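Local coordinates for protein ribulose bisphosphate carboxylase (Hyperthermus butylicus DSM 5456, PDB 6HUN) that probably catalyses the addition of CO2 and water to ribulose 1,5-bisphosphate, yielding two molecules of 3-phosphoglycerate as part of an archaeal AMP degradation pathway, at residues V426-K431 and D436-E441; L409-P412 and E416-A419; R61-S66 and L84-Y89. All coordinates share one frame; numbering follows the deposited sequence.

Contact 1: V426-K431 and D436-E441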
loop_
_atom_site.group_PDB
_atom_site.type_symbol
_atom_site.label_atom_id
_atom_site.label_comp_id
_atom_site.label_asym_id
_atom_site.label_seq_id
_atom_site.Cartn_x
_atom_site.Cartn_y
_atom_site.Cartn_z
ATOM N N VAL A 426 15.329 -29.824 14.760
ATOM C CA VAL A 426 15.563 -28.684 15.645
ATOM C C VAL A 426 16.245 -29.112 16.928
ATOM O O VAL A 426 17.090 -28.381 17.468
ATOM C CB VAL A 426 14.227 -27.971 15.927
ATOM C CG1 VAL A 426 14.354 -26.934 17.063
ATOM C CG2 VAL A 426 13.807 -27.287 14.649
ATOM N N GLU A 427 15.841 -30.278 17.458
ATOM C CA GLU A 427 16.432 -30.843 18.666
ATOM C C GLU A 427 17.925 -31.098 18.492
ATOM O O GLU A 427 18.726 -30.745 19.363
ATOM C CB GLU A 427 15.703 -32.136 19.031
ATOM C CG GLU A 427 15.845 -32.527 20.498
ATOM C CD GLU A 427 15.139 -31.530 21.416
ATOM O OE1 GLU A 427 14.012 -31.826 21.869
ATOM O OE2 GLU A 427 15.718 -30.454 21.689
ATOM N N ALA A 428 18.321 -31.649 17.346
ATOM C CA ALA A 428 19.744 -31.844 17.078
ATOM C C ALA A 428 20.499 -30.517 17.108
ATOM O O ALA A 428 21.580 -30.424 17.701
ATOM C CB ALA A 428 19.926 -32.554 15.740
ATOM N N ALA A 429 19.916 -29.467 16.530
ATOM C CA ALA A 429 20.570 -28.161 16.517
ATOM C C ALA A 429 20.696 -27.575 17.921
ATOM O O ALA A 429 21.744 -27.027 18.273
ATOM C CB ALA A 429 19.805 -27.195 15.602
ATOM N N MET A 430 19.627 -27.653 18.731
ATOM C CA MET A 430 19.704 -27.173 20.113
ATOM C C MET A 430 20.750 -27.938 20.918
ATOM O O MET A 430 21.420 -27.368 21.786
ATOM C CB MET A 430 18.342 -27.298 20.803
ATOM C CG MET A 430 17.199 -26.595 20.075
ATOM S SD MET A 430 17.539 -24.841 19.900
ATOM C CE MET A 430 17.685 -24.357 21.604
ATOM N N LYS A 431 20.872 -29.233 20.675
ATOM C CA LYS A 431 21.783 -30.105 21.417
ATOM C C LYS A 431 23.195 -30.157 20.826
ATOM O O LYS A 431 24.071 -30.813 21.409
ATOM C CB LYS A 431 21.206 -31.509 21.461
ATOM C CG LYS A 431 19.896 -31.670 22.201
ATOM C CD LYS A 431 19.547 -33.154 22.277
ATOM C CE LYS A 431 18.211 -33.432 22.946
ATOM N NZ LYS A 431 17.844 -34.856 22.632
ATOM N N ASP A 436 23.526 -36.381 10.917
ATOM C CA ASP A 436 23.801 -37.787 10.619
ATOM C C ASP A 436 23.787 -38.636 11.897
ATOM O O ASP A 436 23.126 -39.674 11.957
ATOM C CB ASP A 436 25.132 -37.898 9.857
ATOM C CG ASP A 436 25.013 -37.422 8.395
ATOM O OD1 ASP A 436 23.864 -37.278 7.909
ATOM O OD2 ASP A 436 26.048 -37.202 7.715
ATOM N N GLU A 437 24.431 -38.150 12.957
ATOM C CA GLU A 437 24.449 -38.878 14.228
ATOM C C GLU A 437 23.065 -38.935 14.861
ATOM O O GLU A 437 22.631 -39.980 15.361
ATOM C CB GLU A 437 25.446 -38.213 15.173
ATOM C CG GLU A 437 25.604 -38.867 16.527
ATOM C CD GLU A 437 26.629 -38.137 17.385
ATOM O OE1 GLU A 437 26.578 -38.263 18.623
ATOM O OE2 GLU A 437 27.496 -37.426 16.827
ATOM N N TYR A 438 22.349 -37.804 14.866
ATOM C CA TYR A 438 21.027 -37.799 15.484
ATOM C C TYR A 438 20.085 -38.738 14.752
ATOM O O TYR A 438 19.270 -39.432 15.374
ATOM C CB TYR A 438 20.442 -36.373 15.497
ATOM C CG TYR A 438 19.500 -36.131 16.651
ATOM C CD1 TYR A 438 19.944 -36.212 17.944
ATOM C CD2 TYR A 438 18.165 -35.778 16.441
ATOM C CE1 TYR A 438 19.104 -36.013 19.021
ATOM C CE2 TYR A 438 17.299 -35.544 17.523
ATOM C CZ TYR A 438 17.780 -35.662 18.810
ATOM O OH TYR A 438 16.972 -35.455 19.893
ATOM N N ALA A 439 20.203 -38.790 13.432
ATOM C CA ALA A 439 19.286 -39.546 12.590
ATOM C C ALA A 439 19.566 -41.029 12.621
ATOM O O ALA A 439 19.452 -41.714 11.610
ATOM C CB ALA A 439 19.357 -39.026 11.161
ATOM N N ARG A 440 19.983 -41.551 13.748
ATOM C CA ARG A 440 20.144 -42.984 13.853
ATOM C C ARG A 440 19.308 -43.574 14.941
ATOM O O ARG A 440 18.938 -44.744 14.843
ATOM C CB ARG A 440 21.606 -43.343 14.089
ATOM C CG ARG A 440 22.379 -43.301 12.838
ATOM C CD ARG A 440 23.273 -44.499 12.788
ATOM N NE ARG A 440 22.626 -45.711 12.291
ATOM C CZ ARG A 440 22.785 -46.933 12.786
ATOM N NH1 ARG A 440 22.140 -47.941 12.229
ATOM N NH2 ARG A 440 23.605 -47.170 13.806
ATOM N N GLU A 441 19.004 -42.814 15.975
ATOM C CA GLU A 441 17.995 -43.260 16.910
ATOM C C GLU A 441 16.709 -42.480 16.732
ATOM O O GLU A 441 15.884 -42.441 17.651
ATOM C CB GLU A 441 18.522 -43.178 18.345
ATOM C CG GLU A 441 19.828 -43.967 18.547
ATOM C CD GLU A 441 19.641 -45.491 18.523
ATOM O OE1 GLU A 441 18.603 -45.976 19.021
ATOM O OE2 GLU A 441 20.549 -46.221 18.041
#
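Tyr438 reaches from the short helix 435-438 onto the last turns of helix 415-431, and Ala428, Glu427 and Lys431 receive it. The apolar part of the contact is a CH-pi interaction: Ala428 CB lies 4.1 Å from the centroid of the Tyr438 ring, off-centre toward CG and CD2. Ala428 CA stands over the middle of the ring, so the helix backbone itself backs this face. Glu427 adds van der Waals contact at the phenol end, its CG 3.2 Å from Tyr438 OH. The glutamate chain then bends (chi2 67°) and carries the carboxylate away from the ring.

The polar part is one hydrogen bond, from Lys431 NZ to Tyr438 OH at 2.9 Å. Beyond CG the lysine runs extended and crosses the tyrosine at about a right angle, bringing NZ to the ring edge near its plane, on the CE1 side. His442 stacks with Tyr438, and Leu445 of helix 443-452 also packs against it.

The phenol oxygen thus serves as acceptor to an ammonium group, which would probably polarise the hydroxyl, while the buried ring is held by apolar contact with the helix.

Contact 2: L409-P412 and E416-A419; sequences LGHP and EAGA
The imidazole of His411 is sandwiched between its own neighbour in sequence and the start of helix 415-431. Pro412 CD lies 3.5 Å above one face of the His411 ring, and on the opposite face Ala417 C stands 3.9 Å from the plane; both are displaced toward the rim. Ala417 also brings its methyl group to the ND1 and CE1 corner, with CB 3.7 Å from His411 ND1. Gly418 approaches obliquely.

Gly418 makes the tightest approach, its CA 3.4 Å from His411 CB and 3.6 Å from His411 CG. Without a side chain on the glycine, loop and helix come close, and the CA atoms of His411 and Gly418 are 4.8 Å apart. The histidine chi1 of -165° sets CG anti to the backbone N and lays the ring along the peptide joining Ala417 to Gly418.

The contact between the segments is one of van der Waals packing, and the polar atoms of the buried ring are engaged elsewhere. NE2 is hydrogen-bonded to the carbonyl oxygen of Glu444 in helix 443-452, and ND1 has a weak bond with Asp413 N. The NE2 bond, helped by the weak one at ND1, probably fixes the rotation of the imidazole.

The arrangement belongs to the final beta-alpha unit of the TIM barrel: strand 401-403 leads through Val404 and its neighbours, predicted to bind substrate, into the short helix 405-409, and the His411 turn then folds back against the first turn of helix 415-431.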
loop_
_atom_site.group_PDB
_atom_site.type_symbol
_atom_site.label_atom_id
_atom_site.label_comp_id
_atom_site.label_asym_id
_atom_site.label_seq_id
_atom_site.Cartn_x
_atom_site.Cartn_y
_atom_site.Cartn_z
ATOM N N LEU A 409 4.344 -31.572 5.360
ATOM C CA LEU A 409 3.259 -32.216 4.629
ATOM C C LEU A 409 3.755 -33.213 3.591
ATOM O O LEU A 409 2.981 -34.075 3.163
ATOM C CB LEU A 409 2.386 -31.128 3.981
ATOM C CG LEU A 409 2.128 -30.001 4.953
ATOM C CD1 LEU A 409 1.598 -28.735 4.251
ATOM C CD2 LEU A 409 1.134 -30.474 5.959
ATOM N N GLY A 410 5.022 -33.144 3.198
ATOM C CA GLY A 410 5.572 -34.044 2.213
ATOM C C GLY A 410 6.334 -35.236 2.763
ATOM O O GLY A 410 6.927 -35.983 1.976
ATOM N N HIS A 411 6.337 -35.447 4.081
ATOM C CA HIS A 411 7.114 -36.548 4.668
ATOM C C HIS A 411 6.546 -37.904 4.243
ATOM O O HIS A 411 5.329 -38.107 4.259
ATOM C CB HIS A 411 7.126 -36.439 6.195
ATOM C CG HIS A 411 8.171 -37.284 6.867
ATOM N ND1 HIS A 411 7.887 -38.515 7.428
ATOM C CD2 HIS A 411 9.490 -37.068 7.091
ATOM C CE1 HIS A 411 8.988 -39.025 7.953
ATOM N NE2 HIS A 411 9.977 -38.171 7.759
ATOM N N PRO A 412 7.403 -38.860 3.877
ATOM C CA PRO A 412 6.903 -40.144 3.355
ATOM C C PRO A 412 5.939 -40.867 4.287
ATOM O O PRO A 412 5.130 -41.671 3.821
ATOM C CB PRO A 412 8.187 -40.955 3.142
ATOM C CG PRO A 412 9.246 -39.936 2.930
ATOM C CD PRO A 412 8.868 -38.751 3.787
ATOM N N GLU A 416 2.110 -35.972 10.528
ATOM C CA GLU A 416 2.476 -36.192 11.923
ATOM C C GLU A 416 3.956 -36.537 12.048
ATOM O O GLU A 416 4.718 -35.833 12.726
ATOM C CB GLU A 416 1.594 -37.290 12.514
ATOM C CG GLU A 416 0.116 -37.140 12.142
ATOM C CD GLU A 416 -0.258 -37.842 10.828
ATOM O OE1 GLU A 416 -1.389 -38.371 10.725
ATOM O OE2 GLU A 416 0.572 -37.851 9.893
ATOM N N ALA A 417 4.386 -37.592 11.349
ATOM C CA ALA A 417 5.807 -37.926 11.296
ATOM C C ALA A 417 6.633 -36.780 10.718
ATOM O O ALA A 417 7.751 -36.522 11.176
ATOM C CB ALA A 417 6.013 -39.206 10.484
ATOM N N GLY A 418 6.096 -36.070 9.721
ATOM C CA GLY A 418 6.807 -34.915 9.181
ATOM C C GLY A 418 7.067 -33.826 10.210
ATOM O O GLY A 418 8.160 -33.266 10.267
ATOM N N ALA A 419 6.063 -33.492 11.021
ATOM C CA ALA A 419 6.302 -32.522 12.088
ATOM C C ALA A 419 7.306 -33.072 13.105
ATOM O O ALA A 419 8.141 -32.330 13.640
ATOM C CB ALA A 419 4.988 -32.153 12.756
#

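Contact 3: R61-S66 and L84-Y89; sequences RIAAES and LKAKAY
Helical torsions at Ala63 and extended ones at Ala86 (psi 153°) place a helix against an extended chain, and the CB atoms of both point across the gap where helix 55-65 meets the segment entering strand 87-93. The two methyls, Ala63 CB and Ala86 CB, are 4.3 Å apart. Each also rests against the other residue's backbone: Ala86 CB lies 3.7 Å from Ala63 O, and Ala63 CB lies 3.8 Å from Ala86 O. Farther along, Ala63 CB lies 4.2 Å from Ala88 N, beside the backbone at the start of the strand. With alanines on both sides the backbones draw near, the CA atoms of Ala63 and Ala86 being 5.3 Å apart.

The end of the helix is held by Ser66. Its chi1 of 58° swings OG back over the last turn, where OG donates to Ile62 O at 2.7 Å, tilted 34° from the carbonyl plane. Ser66 N bonds to the same oxygen from the opposite face, so two donors grip Ile62 O. A polar bridge beside the alanines comes from Ser67, whose OG is hydrogen-bonded to both Ala63 O and Ala86 N.

Glu65 faces the second subunit and forms a salt bridge with Lys179 there, a residue predicted to bind substrate. Within the N-terminal domain, helix 55-65 packs on the mixed sheet: Ala63 and Ala86 both touch Val103 of strand 99-105, which pairs with 87-93, while Ile62 reaches strands 41-49 and 132-141.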
loop_
_atom_site.group_PDB
_atom_site.type_symbol
_atom_site.label_atom_id
_atom_site.label_comp_id
_atom_site.label_asym_id
_atom_site.label_seq_id
_atom_site.Cartn_x
_atom_site.Cartn_y
_atom_site.Cartn_z
ATOM N N ARG A 61 14.333 19.474 -4.405
ATOM C CA ARG A 61 12.950 19.199 -4.760
ATOM C C ARG A 61 12.372 18.118 -3.887
ATOM O O ARG A 61 11.222 18.227 -3.470
ATOM C CB ARG A 61 12.830 18.804 -6.226
ATOM C CG ARG A 61 12.916 20.002 -7.189
ATOM C CD ARG A 61 13.163 19.502 -8.580
ATOM N NE ARG A 61 13.469 20.609 -9.471
ATOM C CZ ARG A 61 12.571 21.149 -10.282
ATOM N NH1 ARG A 61 11.339 20.658 -10.294
ATOM N NH2 ARG A 61 12.902 22.185 -11.059
ATOM N N ILE A 62 13.152 17.056 -3.608
ATOM C CA ILE A 62 12.693 16.014 -2.689
ATOM C C ILE A 62 12.427 16.605 -1.305
ATOM O O ILE A 62 11.376 16.367 -0.706
ATOM C CB ILE A 62 13.711 14.863 -2.615
ATOM C CG1 ILE A 62 13.781 14.076 -3.948
ATOM C CG2 ILE A 62 13.363 13.891 -1.438
ATOM C CD1 ILE A 62 15.029 13.170 -3.969
ATOM N N ALA A 63 13.369 17.398 -0.785
ATOM C CA ALA A 63 13.190 17.961 0.552
ATOM C C ALA A 63 11.955 18.867 0.624
ATOM O O ALA A 63 11.210 18.822 1.607
ATOM C CB ALA A 63 14.456 18.734 0.989
ATOM N N ALA A 64 11.734 19.696 -0.397
ATOM C CA ALA A 64 10.576 20.597 -0.411
ATOM C C ALA A 64 9.277 19.821 -0.540
ATOM O O ALA A 64 8.307 20.071 0.183
ATOM C CB ALA A 64 10.697 21.598 -1.564
ATOM N N GLU A 65 9.231 18.887 -1.477
ATOM C CA GLU A 65 7.983 18.172 -1.715
ATOM C C GLU A 65 7.597 17.308 -0.519
ATOM O O GLU A 65 6.401 17.124 -0.258
ATOM C CB GLU A 65 8.103 17.337 -2.989
ATOM C CG GLU A 65 6.909 16.365 -3.284
ATOM C CD GLU A 65 5.596 17.072 -3.589
ATOM O OE1 GLU A 65 4.530 16.546 -3.209
ATOM O OE2 GLU A 65 5.625 18.157 -4.203
ATOM N N SER A 66 8.568 16.737 0.205
ATOM C CA SER A 66 8.246 15.899 1.342
ATOM C C SER A 66 8.105 16.697 2.637
ATOM O O SER A 66 7.967 16.100 3.699
ATOM C CB SER A 66 9.295 14.772 1.502
ATOM O OG SER A 66 10.593 15.334 1.657
ATOM N N LEU A 84 9.288 24.187 9.886
ATOM C CA LEU A 84 8.940 22.852 9.430
ATOM C C LEU A 84 9.763 22.378 8.244
ATOM O O LEU A 84 9.530 21.266 7.767
ATOM C CB LEU A 84 7.463 22.818 9.060
ATOM C CG LEU A 84 6.497 22.976 10.219
ATOM C CD1 LEU A 84 5.050 23.021 9.734
ATOM C CD2 LEU A 84 6.718 21.818 11.208
ATOM N N LYS A 85 10.706 23.160 7.744
ATOM C CA LYS A 85 11.290 22.856 6.446
ATOM C C LYS A 85 12.378 21.783 6.529
ATOM O O LYS A 85 13.210 21.794 7.441
ATOM C CB LYS A 85 11.856 24.122 5.836
ATOM C CG LYS A 85 12.854 23.850 4.753
ATOM C CD LYS A 85 13.779 25.012 4.601
ATOM C CE LYS A 85 12.968 26.265 4.535
ATOM N NZ LYS A 85 13.605 27.191 3.591
ATOM N N ALA A 86 12.387 20.856 5.555
ATOM C CA ALA A 86 13.372 19.769 5.553
ATOM C C ALA A 86 14.639 20.201 4.815
ATOM O O ALA A 86 14.600 21.070 3.944
ATOM C CB ALA A 86 12.797 18.494 4.915
ATOM N N LYS A 87 15.780 19.600 5.173
ATOM C CA LYS A 87 17.053 19.998 4.591
ATOM C C LYS A 87 17.851 18.804 4.109
ATOM O O LYS A 87 18.199 17.931 4.908
ATOM C CB LYS A 87 17.893 20.799 5.613
ATOM C CG LYS A 87 17.288 22.133 5.949
ATOM C CD LYS A 87 17.306 23.065 4.736
ATOM C CE LYS A 87 17.981 24.363 5.097
ATOM N NZ LYS A 87 19.345 24.025 5.567
ATOM N N ALA A 88 18.214 18.804 2.826
ATOM C CA ALA A 88 19.210 17.862 2.335
ATOM C C ALA A 88 20.568 18.372 2.769
ATOM O O ALA A 88 20.960 19.460 2.349
ATOM C CB ALA A 88 19.177 17.741 0.818
ATOM N N TYR A 89 21.295 17.585 3.558
ATOM C CA TYR A 89 22.516 18.070 4.198
ATOM C C TYR A 89 23.728 17.217 3.866
ATOM O O TYR A 89 24.826 17.480 4.377
ATOM C CB TYR A 89 22.334 18.156 5.725
ATOM C CG TYR A 89 22.208 16.816 6.399
ATOM C CD1 TYR A 89 20.960 16.191 6.508
ATOM C CD2 TYR A 89 23.320 16.155 6.896
ATOM C CE1 TYR A 89 20.838 14.965 7.084
ATOM C CE2 TYR A 89 23.208 14.924 7.478
ATOM C CZ TYR A 89 21.956 14.318 7.555
ATOM O OH TYR A 89 21.833 13.091 8.154
#

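From the N terminus, contact 3 comes first, closing a loop of 17 residues between segments 61-66 and 84-89 and so bringing helix 55-65 against strand 87-93 in the N-terminal domain. The chain then runs through the barrel before contact 2 closes a three-residue loop leading into helix 415-431, and contact 1 closes the four-residue link beyond that helix. The three loops are in series, neither nested nor crossing. Contacts 2 and 1 share helix 415-431, one near its start and the other near its end, with centres about 17 Å apart; helix 443-452 packs near both. Contact 3 lies on the opposite side of the chain's centre, its centre about 55 Å from that of contact 2.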